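Local coordinates for beta-lactamase-related domain-containing protein (Bacteroides dorei DSM 17855, PDB 5TGF) that is a putative calcium-binding hydrolase of the beta-lactamase family, probably working through a serine nucleophile, though its substrate has not been established, at residues A[158-161]-A[165-168]; A[118-123]-A[151-156]; A[143-148]-A[262-267]. One frame throughout, in Å; residues are numbered along the deposited sequence.

Interaction 1 of 3, residues A[158-161]-A[165-168]; sequences MAEV and KEFE
Glu-160 makes this contact twice over, with its backbone carbonyl to Lys-165 and its carboxylate to Phe-167. One residue earlier, the methyl group of Ala-159 packs on Val-71 of helix 60-74. At Glu-160 the backbone comes first. Its O accepts from Lys-165 N at 3.2 Å, a bond that spans five residues and folds the chain back as the helix runs out, while Lys-165 O lies 3.2 Å from Glu-160 CA in a C-H...O contact. The side chain then reaches forward. With CG beside the backbone N (chi1 -73°) and an extended chain beyond it, OE2 arrives at Phe-167 N, 2.8 Å away; the N-H meets the anti side of the carboxylate, 24° out of its plane. OE1 is held by a salt bridge to Arg-157, one turn back. Two waters bridge to Glu-166 OE2, one from each carboxylate oxygen of Glu-160. They mediate between two acids whose OE2 atoms stand 4.2 Å apart, a closeness probably eased by Arg-157 and by His-124, which bonds to Glu-166 OE2. Glu-166 holds the N-cap position of helix 167-179, and the result is a tight joint between consecutive helices, in which an acid of the first helix accepts the first backbone N-H of the second, beside the N-cap residue.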
loop_
_atom_site.group_PDB
_atom_site.type_symbol
_atom_site.label_atom_id
_atom_site.label_comp_id
_atom_site.label_asym_id
_atom_site.label_seq_id
_atom_site.Cartn_x
_atom_site.Cartn_y
_atom_site.Cartn_z
HETATM N N MSE A 158 12.595 -8.505 -9.015
HETATM C CA MSE A 158 12.375 -8.750 -10.433
HETATM C C MSE A 158 12.438 -7.415 -11.183
HETATM O O MSE A 158 13.040 -7.345 -12.270
HETATM C CB MSE A 158 11.069 -9.460 -10.736
HETATM C CG MSE A 158 10.979 -10.892 -10.203
HETATM SE SE MSE A 158 9.133 -11.542 -10.198
HETATM C CE MSE A 158 8.779 -11.870 -12.111
ATOM N N ALA A 159 11.918 -6.340 -10.567
ATOM C CA ALA A 159 11.978 -5.016 -11.183
ATOM C C ALA A 159 13.419 -4.496 -11.242
ATOM O O ALA A 159 13.826 -3.895 -12.261
ATOM C CB ALA A 159 11.053 -4.036 -10.473
ATOM N N GLU A 160 14.199 -4.776 -10.199
ATOM C CA GLU A 160 15.600 -4.390 -10.142
ATOM C C GLU A 160 16.386 -5.005 -11.318
ATOM O O GLU A 160 17.198 -4.329 -11.948
ATOM C CB GLU A 160 16.276 -4.814 -8.840
ATOM C CG GLU A 160 15.882 -4.027 -7.618
ATOM C CD GLU A 160 16.718 -4.356 -6.381
ATOM O OE1 GLU A 160 17.424 -5.395 -6.347
ATOM O OE2 GLU A 160 16.693 -3.557 -5.414
ATOM N N VAL A 161 16.177 -6.290 -11.549
ATOM C CA VAL A 161 16.838 -6.992 -12.637
ATOM C C VAL A 161 16.407 -6.453 -14.005
ATOM O O VAL A 161 17.233 -6.253 -14.879
ATOM C CB VAL A 161 16.641 -8.513 -12.492
ATOM C CG1 VAL A 161 17.128 -9.278 -13.728
ATOM C CG2 VAL A 161 17.382 -8.977 -11.261
ATOM N N LYS A 165 19.016 -1.751 -11.860
ATOM C CA LYS A 165 19.116 -0.653 -10.897
ATOM C C LYS A 165 18.358 -1.054 -9.608
ATOM O O LYS A 165 17.340 -1.717 -9.681
ATOM C CB LYS A 165 18.470 0.604 -11.489
ATOM C CG LYS A 165 18.935 1.906 -10.906
ATOM C CD LYS A 165 18.417 3.096 -11.742
ATOM C CE LYS A 165 18.577 4.381 -10.934
ATOM N NZ LYS A 165 18.196 5.629 -11.663
ATOM N N GLU A 166 18.840 -0.613 -8.461
ATOM C CA GLU A 166 18.232 -1.031 -7.194
ATOM C C GLU A 166 16.907 -0.287 -6.937
ATOM O O GLU A 166 16.631 0.765 -7.534
ATOM C CB GLU A 166 19.217 -0.862 -6.040
ATOM C CG GLU A 166 20.297 -1.945 -6.005
ATOM C CD GLU A 166 20.923 -2.093 -4.637
ATOM O OE1 GLU A 166 21.706 -1.215 -4.261
ATOM O OE2 GLU A 166 20.563 -3.030 -3.889
ATOM N N PHE A 167 16.090 -0.869 -6.069
ATOM C CA PHE A 167 14.695 -0.471 -5.902
ATOM C C PHE A 167 14.530 0.939 -5.330
ATOM O O PHE A 167 13.635 1.698 -5.759
ATOM C CB PHE A 167 13.938 -1.503 -5.043
ATOM C CG PHE A 167 12.445 -1.250 -4.989
ATOM C CD1 PHE A 167 11.621 -1.720 -5.971
ATOM C CD2 PHE A 167 11.912 -0.440 -4.008
ATOM C CE1 PHE A 167 10.255 -1.433 -5.964
ATOM C CE2 PHE A 167 10.547 -0.178 -3.966
ATOM C CZ PHE A 167 9.735 -0.661 -4.954
ATOM N N GLU A 168 15.329 1.300 -4.340
ATOM C CA GLU A 168 15.208 2.646 -3.793
ATOM C C GLU A 168 15.566 3.727 -4.873
ATOM O O GLU A 168 14.821 4.704 -5.052
ATOM C CB GLU A 168 15.999 2.786 -2.510
ATOM C CG GLU A 168 16.078 4.200 -1.934
ATOM C CD GLU A 168 14.724 4.854 -1.657
ATOM O OE1 GLU A 168 13.719 4.154 -1.457
ATOM O OE2 GLU A 168 14.658 6.090 -1.635
HETATM O O HOH W 1 19.578 -5.587 -4.681
HETATM O O HOH W 2 17.814 -3.200 -3.233
#

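Interaction 2 of 3, residues A[118-123]-A[151-156]; sequences RVDNYN and AMQIAG
An Asx turn at Asp-120, in the long loop ahead of helix 125-133, is tied to helix 150-163 through the side-chain amide of Gln-153. Asp-120 OD1 closes the turn by accepting from Tyr-122 N at 3.0 Å, the N-H approaching nearly in line with the C-O bond, and this leaves OD2 to face the helix. There Gln-153 NE2 donates to Asp-120 OD2 at 3.0 Å, but weakly, with an N-H...O angle of 135°. The two side chains approach from opposite directions, and their carboxylate and amide planes are turned 70° apart. Gln-153 reaches its partner by folding at its second torsion (chi2 -72°), which also brings its CG within 3.6 Å of Asp-120 OD2. One water joins the two segments: it donates to Asp-120 OD1 at 2.7 Å and to Tyr-122 O, and accepts a weak bond from Gln-153 NE2. Both carboxylate oxygens are thus engaged. The other end of the amide, OE1, takes a weak bond from Leu-199 N in helix 198-201. Pro-197 touches both Asp-120 and Gln-153, and helix 125-133 packs beside them, Ala-128 against Asp-120 and Leu-125 against Gln-153.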
loop_
_atom_site.group_PDB
_atom_site.type_symbol
_atom_site.label_atom_id
_atom_site.label_comp_id
_atom_site.label_asym_id
_atom_site.label_seq_id
_atom_site.Cartn_x
_atom_site.Cartn_y
_atom_site.Cartn_z
ATOM N N ARG A 118 14.273 -14.361 13.381
ATOM C CA ARG A 118 14.830 -13.590 12.261
ATOM C C ARG A 118 13.795 -12.531 11.801
ATOM O O ARG A 118 12.573 -12.752 11.893
ATOM C CB ARG A 118 15.204 -14.501 11.089
ATOM C CG ARG A 118 16.606 -15.142 11.134
ATOM C CD ARG A 118 17.753 -14.202 10.646
ATOM N NE ARG A 118 17.573 -13.571 9.314
ATOM C CZ ARG A 118 17.690 -12.253 9.033
ATOM N NH1 ARG A 118 18.004 -11.361 9.965
ATOM N NH2 ARG A 118 17.494 -11.802 7.795
ATOM N N VAL A 119 14.280 -11.381 11.352
ATOM C CA VAL A 119 13.421 -10.353 10.755
ATOM C C VAL A 119 14.081 -9.830 9.468
ATOM O O VAL A 119 15.271 -9.520 9.473
ATOM C CB VAL A 119 13.258 -9.150 11.681
ATOM C CG1 VAL A 119 12.265 -8.156 11.071
ATOM C CG2 VAL A 119 12.789 -9.590 13.063
ATOM N N ASP A 120 13.352 -9.794 8.366
ATOM C CA ASP A 120 13.900 -9.228 7.103
ATOM C C ASP A 120 13.955 -7.710 7.212
ATOM O O ASP A 120 12.908 -7.068 7.129
ATOM C CB ASP A 120 13.022 -9.603 5.892
ATOM C CG ASP A 120 13.519 -8.982 4.568
ATOM O OD1 ASP A 120 14.234 -7.949 4.615
ATOM O OD2 ASP A 120 13.183 -9.513 3.463
ATOM N N ASN A 121 15.152 -7.178 7.514
ATOM C CA ASN A 121 15.435 -5.736 7.538
ATOM C C ASN A 121 16.462 -5.386 6.436
ATOM O O ASN A 121 17.143 -4.363 6.516
ATOM C CB ASN A 121 16.005 -5.309 8.904
ATOM C CG ASN A 121 14.995 -5.410 10.026
ATOM O OD1 ASN A 121 13.826 -5.098 9.844
ATOM N ND2 ASN A 121 15.454 -5.797 11.209
ATOM N N TYR A 122 16.562 -6.214 5.407
ATOM C CA TYR A 122 17.603 -6.033 4.383
ATOM C C TYR A 122 17.491 -4.678 3.684
ATOM O O TYR A 122 16.426 -4.283 3.287
ATOM C CB TYR A 122 17.507 -7.132 3.331
ATOM C CG TYR A 122 18.011 -8.496 3.820
ATOM C CD1 TYR A 122 19.368 -8.767 3.828
ATOM C CD2 TYR A 122 17.140 -9.492 4.229
ATOM C CE1 TYR A 122 19.853 -10.004 4.212
ATOM C CE2 TYR A 122 17.603 -10.735 4.615
ATOM C CZ TYR A 122 18.974 -10.983 4.617
ATOM O OH TYR A 122 19.522 -12.211 4.981
ATOM N N ASN A 123 18.629 -4.065 3.421
ATOM C CA ASN A 123 18.678 -2.863 2.568
ATOM C C ASN A 123 19.061 -3.168 1.122
ATOM O O ASN A 123 19.106 -2.256 0.281
ATOM C CB ASN A 123 19.613 -1.835 3.172
ATOM C CG ASN A 123 19.073 -1.255 4.438
ATOM O OD1 ASN A 123 17.918 -0.840 4.504
ATOM N ND2 ASN A 123 19.917 -1.145 5.424
ATOM N N ALA A 151 6.900 -11.900 -0.169
ATOM C CA ALA A 151 6.656 -12.026 -1.593
ATOM C C ALA A 151 6.940 -10.753 -2.346
ATOM O O ALA A 151 7.472 -10.793 -3.457
ATOM C CB ALA A 151 5.236 -12.495 -1.871
HETATM N N MSE A 152 6.654 -9.607 -1.737
HETATM C CA MSE A 152 6.899 -8.331 -2.413
HETATM C C MSE A 152 8.367 -8.053 -2.541
HETATM O O MSE A 152 8.769 -7.284 -3.405
HETATM C CB MSE A 152 6.110 -7.184 -1.774
HETATM C CG MSE A 152 4.639 -7.401 -2.139
HETATM SE SE MSE A 152 3.545 -5.961 -1.377
HETATM C CE MSE A 152 4.561 -4.390 -1.956
ATOM N N GLN A 153 9.190 -8.640 -1.661
ATOM C CA GLN A 153 10.651 -8.540 -1.832
ATOM C C GLN A 153 11.084 -9.151 -3.140
ATOM O O GLN A 153 11.905 -8.588 -3.850
ATOM C CB GLN A 153 11.426 -9.201 -0.694
ATOM C CG GLN A 153 11.108 -8.689 0.679
ATOM C CD GLN A 153 11.647 -7.308 0.924
ATOM O OE1 GLN A 153 11.004 -6.306 0.588
ATOM N NE2 GLN A 153 12.825 -7.239 1.524
ATOM N N ILE A 154 10.507 -10.294 -3.467
ATOM C CA ILE A 154 10.799 -10.973 -4.731
ATOM C C ILE A 154 10.323 -10.119 -5.906
ATOM O O ILE A 154 11.079 -9.920 -6.865
ATOM C CB ILE A 154 10.138 -12.349 -4.792
ATOM C CG1 ILE A 154 10.629 -13.240 -3.635
ATOM C CG2 ILE A 154 10.396 -13.026 -6.127
ATOM C CD1 ILE A 154 10.022 -14.623 -3.700
ATOM N N ALA A 155 9.101 -9.594 -5.819
ATOM C CA ALA A 155 8.559 -8.694 -6.843
ATOM C C ALA A 155 9.479 -7.513 -7.088
ATOM O O ALA A 155 9.784 -7.179 -8.247
ATOM C CB ALA A 155 7.152 -8.202 -6.472
ATOM N N GLY A 156 9.923 -6.876 -6.010
ATOM C CA GLY A 156 10.852 -5.784 -6.120
ATOM C C GLY A 156 12.167 -6.164 -6.809
ATOM O O GLY A 156 12.707 -5.380 -7.586
HETATM O O HOH W 3 13.913 -5.502 3.620
#

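Interaction 3 of 3, residues A[143-148]-A[262-267]; sequences TRFEYG and TSIYGL
Phe-145 packs its ring against both Ile-264 and Tyr-265, each of which meets it differently. Ile-264 comes from above: its CD1 sits over the centre of the Phe-145 ring, 4.0 Å from the centroid and only 11° off the normal, a well-formed CH-pi contact in which the methyl is almost equidistant from CD2, CE2 and CZ. The branch gets there because CG1 takes the crowded position between backbone N and carbonyl carbon (chi1 61°), with CD1 extended beyond it. Tyr-265 instead crosses Phe-145 at about a right angle. Its CB approaches Phe-145 CE1 to 3.7 Å, and the two rings, with centroids 5.9 Å apart, are inclined at 54°, an oblique pairing. These two loops, one leading into helix 150-163 and the other into strand 270-274, thereby join the helical region to the edge of the six-stranded antiparallel sheet, close to what is probably the active site of this serine beta-lactamase-like fold. Tyr-147 brings the contact to that site. Its hydroxyl is hydrogen-bonded to Ser-58 OG and Lys-61 NZ, consistent with the SxxK pair and the tyrosine of the family's second motif, and a glycerol molecule, probably from the crystallisation liquor, lies near its side chain. Against the other loop Tyr-147 is touched more lightly, its CE2 lying 4.2 Å from Tyr-265 OH and 4.4 Å from Tyr-265 CE1, again obliquely. His-106 bears on both tyrosines: its ring meets that of Tyr-265 edge-to-face and also meets that of Tyr-147. A further edge-to-face pair, with Trp-270, ties the Tyr-265 ring to the start of strand 270-274, and Trp-270 also touches Ile-264.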
loop_
_atom_site.group_PDB
_atom_site.type_symbol
_atom_site.label_atom_id
_atom_site.label_comp_id
_atom_site.label_asym_id
_atom_site.label_seq_id
_atom_site.Cartn_x
_atom_site.Cartn_y
_atom_site.Cartn_z
ATOM N N THR A 143 -4.217 -20.176 -4.865
ATOM C CA THR A 143 -5.258 -20.986 -4.215
ATOM C C THR A 143 -5.760 -20.401 -2.902
ATOM O O THR A 143 -6.852 -20.775 -2.417
ATOM C CB THR A 143 -4.796 -22.449 -3.975
ATOM O OG1 THR A 143 -3.765 -22.496 -2.978
ATOM C CG2 THR A 143 -4.314 -23.063 -5.256
ATOM N N ARG A 144 -4.968 -19.515 -2.288
ATOM C CA ARG A 144 -5.364 -18.846 -1.044
ATOM C C ARG A 144 -4.827 -17.408 -1.003
ATOM O O ARG A 144 -3.862 -17.078 -1.710
ATOM C CB ARG A 144 -4.832 -19.601 0.182
ATOM C CG ARG A 144 -5.451 -20.971 0.454
ATOM C CD ARG A 144 -4.865 -21.678 1.668
ATOM N NE ARG A 144 -4.744 -20.818 2.853
ATOM C CZ ARG A 144 -3.827 -20.977 3.819
ATOM N NH1 ARG A 144 -2.988 -22.012 3.815
ATOM N NH2 ARG A 144 -3.745 -20.101 4.807
ATOM N N PHE A 145 -5.552 -16.553 -0.271
ATOM C CA PHE A 145 -5.090 -15.205 0.153
ATOM C C PHE A 145 -4.454 -15.257 1.543
ATOM O O PHE A 145 -5.034 -15.788 2.511
ATOM C CB PHE A 145 -6.251 -14.222 0.172
ATOM C CG PHE A 145 -5.844 -12.797 0.522
ATOM C CD1 PHE A 145 -5.470 -11.896 -0.474
ATOM C CD2 PHE A 145 -5.905 -12.347 1.836
ATOM C CE1 PHE A 145 -5.135 -10.583 -0.153
ATOM C CE2 PHE A 145 -5.563 -11.024 2.173
ATOM C CZ PHE A 145 -5.198 -10.139 1.154
ATOM N N GLU A 146 -3.204 -14.814 1.625
ATOM C CA GLU A 146 -2.559 -14.635 2.906
ATOM C C GLU A 146 -1.589 -13.472 2.856
ATOM O O GLU A 146 -0.568 -13.512 2.186
ATOM C CB GLU A 146 -1.845 -15.907 3.372
ATOM C CG GLU A 146 -1.260 -15.740 4.791
ATOM C CD GLU A 146 -0.545 -16.988 5.316
ATOM O OE1 GLU A 146 0.202 -17.620 4.554
ATOM O OE2 GLU A 146 -0.671 -17.270 6.531
ATOM N N TYR A 147 -1.906 -12.455 3.641
ATOM C CA TYR A 147 -1.132 -11.200 3.681
ATOM C C TYR A 147 0.252 -11.401 4.255
ATOM O O TYR A 147 0.469 -12.171 5.204
ATOM C CB TYR A 147 -1.889 -10.181 4.500
ATOM C CG TYR A 147 -1.414 -8.748 4.446
ATOM C CD1 TYR A 147 -0.491 -8.268 5.383
ATOM C CD2 TYR A 147 -1.995 -7.846 3.568
ATOM C CE1 TYR A 147 -0.086 -6.935 5.370
ATOM C CE2 TYR A 147 -1.609 -6.506 3.544
ATOM C CZ TYR A 147 -0.692 -6.051 4.488
ATOM O OH TYR A 147 -0.314 -4.726 4.518
ATOM N N GLY A 148 1.217 -10.736 3.638
ATOM C CA GLY A 148 2.585 -10.785 4.140
ATOM C C GLY A 148 3.492 -9.827 3.440
ATOM O O GLY A 148 3.015 -8.960 2.713
ATOM N N THR A 262 -15.038 -11.360 -2.506
ATOM C CA THR A 262 -13.768 -12.092 -2.389
ATOM C C THR A 262 -12.642 -11.330 -3.082
ATOM O O THR A 262 -11.477 -11.620 -2.817
ATOM C CB THR A 262 -13.848 -13.522 -3.023
ATOM O OG1 THR A 262 -14.139 -13.403 -4.405
ATOM C CG2 THR A 262 -14.888 -14.326 -2.384
ATOM N N SER A 263 -12.982 -10.362 -3.951
ATOM C CA SER A 263 -12.013 -9.621 -4.754
ATOM C C SER A 263 -11.408 -8.464 -3.934
ATOM O O SER A 263 -11.438 -7.291 -4.336
ATOM C CB SER A 263 -12.681 -9.085 -6.017
ATOM O OG SER A 263 -13.752 -8.214 -5.717
ATOM N N ILE A 264 -10.810 -8.820 -2.802
ATOM C CA ILE A 264 -10.429 -7.808 -1.785
ATOM C C ILE A 264 -9.101 -7.090 -2.045
ATOM O O ILE A 264 -8.758 -6.138 -1.320
ATOM C CB ILE A 264 -10.406 -8.413 -0.367
ATOM C CG1 ILE A 264 -9.376 -9.556 -0.288
ATOM C CG2 ILE A 264 -11.836 -8.827 0.003
ATOM C CD1 ILE A 264 -9.284 -10.231 1.059
ATOM N N TYR A 265 -8.355 -7.506 -3.063
ATOM C CA TYR A 265 -7.011 -6.930 -3.250
ATOM C C TYR A 265 -6.659 -6.847 -4.716
ATOM O O TYR A 265 -7.002 -7.739 -5.498
ATOM C CB TYR A 265 -5.960 -7.763 -2.477
ATOM C CG TYR A 265 -4.789 -6.996 -1.925
ATOM C CD1 TYR A 265 -4.865 -6.337 -0.706
ATOM C CD2 TYR A 265 -3.582 -6.912 -2.641
ATOM C CE1 TYR A 265 -3.781 -5.654 -0.187
ATOM C CE2 TYR A 265 -2.497 -6.212 -2.130
ATOM C CZ TYR A 265 -2.601 -5.585 -0.906
ATOM O OH TYR A 265 -1.493 -4.920 -0.374
ATOM N N GLY A 266 -5.928 -5.792 -5.061
ATOM C CA GLY A 266 -5.344 -5.600 -6.365
ATOM C C GLY A 266 -3.858 -5.859 -6.327
ATOM O O GLY A 266 -3.433 -6.944 -5.879
ATOM N N LEU A 267 -3.065 -4.927 -6.863
ATOM C CA LEU A 267 -1.603 -4.961 -6.734
ATOM C C LEU A 267 -1.149 -3.978 -5.674
ATOM O O LEU A 267 -1.290 -2.750 -5.820
ATOM C CB LEU A 267 -0.925 -4.627 -8.063
ATOM C CG LEU A 267 -1.381 -5.478 -9.253
ATOM C CD1 LEU A 267 -0.731 -4.972 -10.540
ATOM C CD2 LEU A 267 -1.020 -6.938 -9.069
#

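How the interactions relate
Interactions 1 and 2 share helix 150-163, and Phe-167 CD1 packs 4.1 Å from Gly-156 CA. Both use a carboxylate and bridging water, but in interaction 1, partly buried and between sequence neighbours, the acid takes a backbone N-H of the other segment, whereas in interaction 2, buried and tying a more distant loop, it takes a weak bond from a side-chain amide and uses its other oxygen in its own Asx turn. Interaction 3, also buried, spans over a hundred residues and is made by aromatic and aliphatic packing, without a polar bond between the two loops. It lies about 24 Å from interaction 1 between centres, yet segment 143-148 leads almost directly into 151-156.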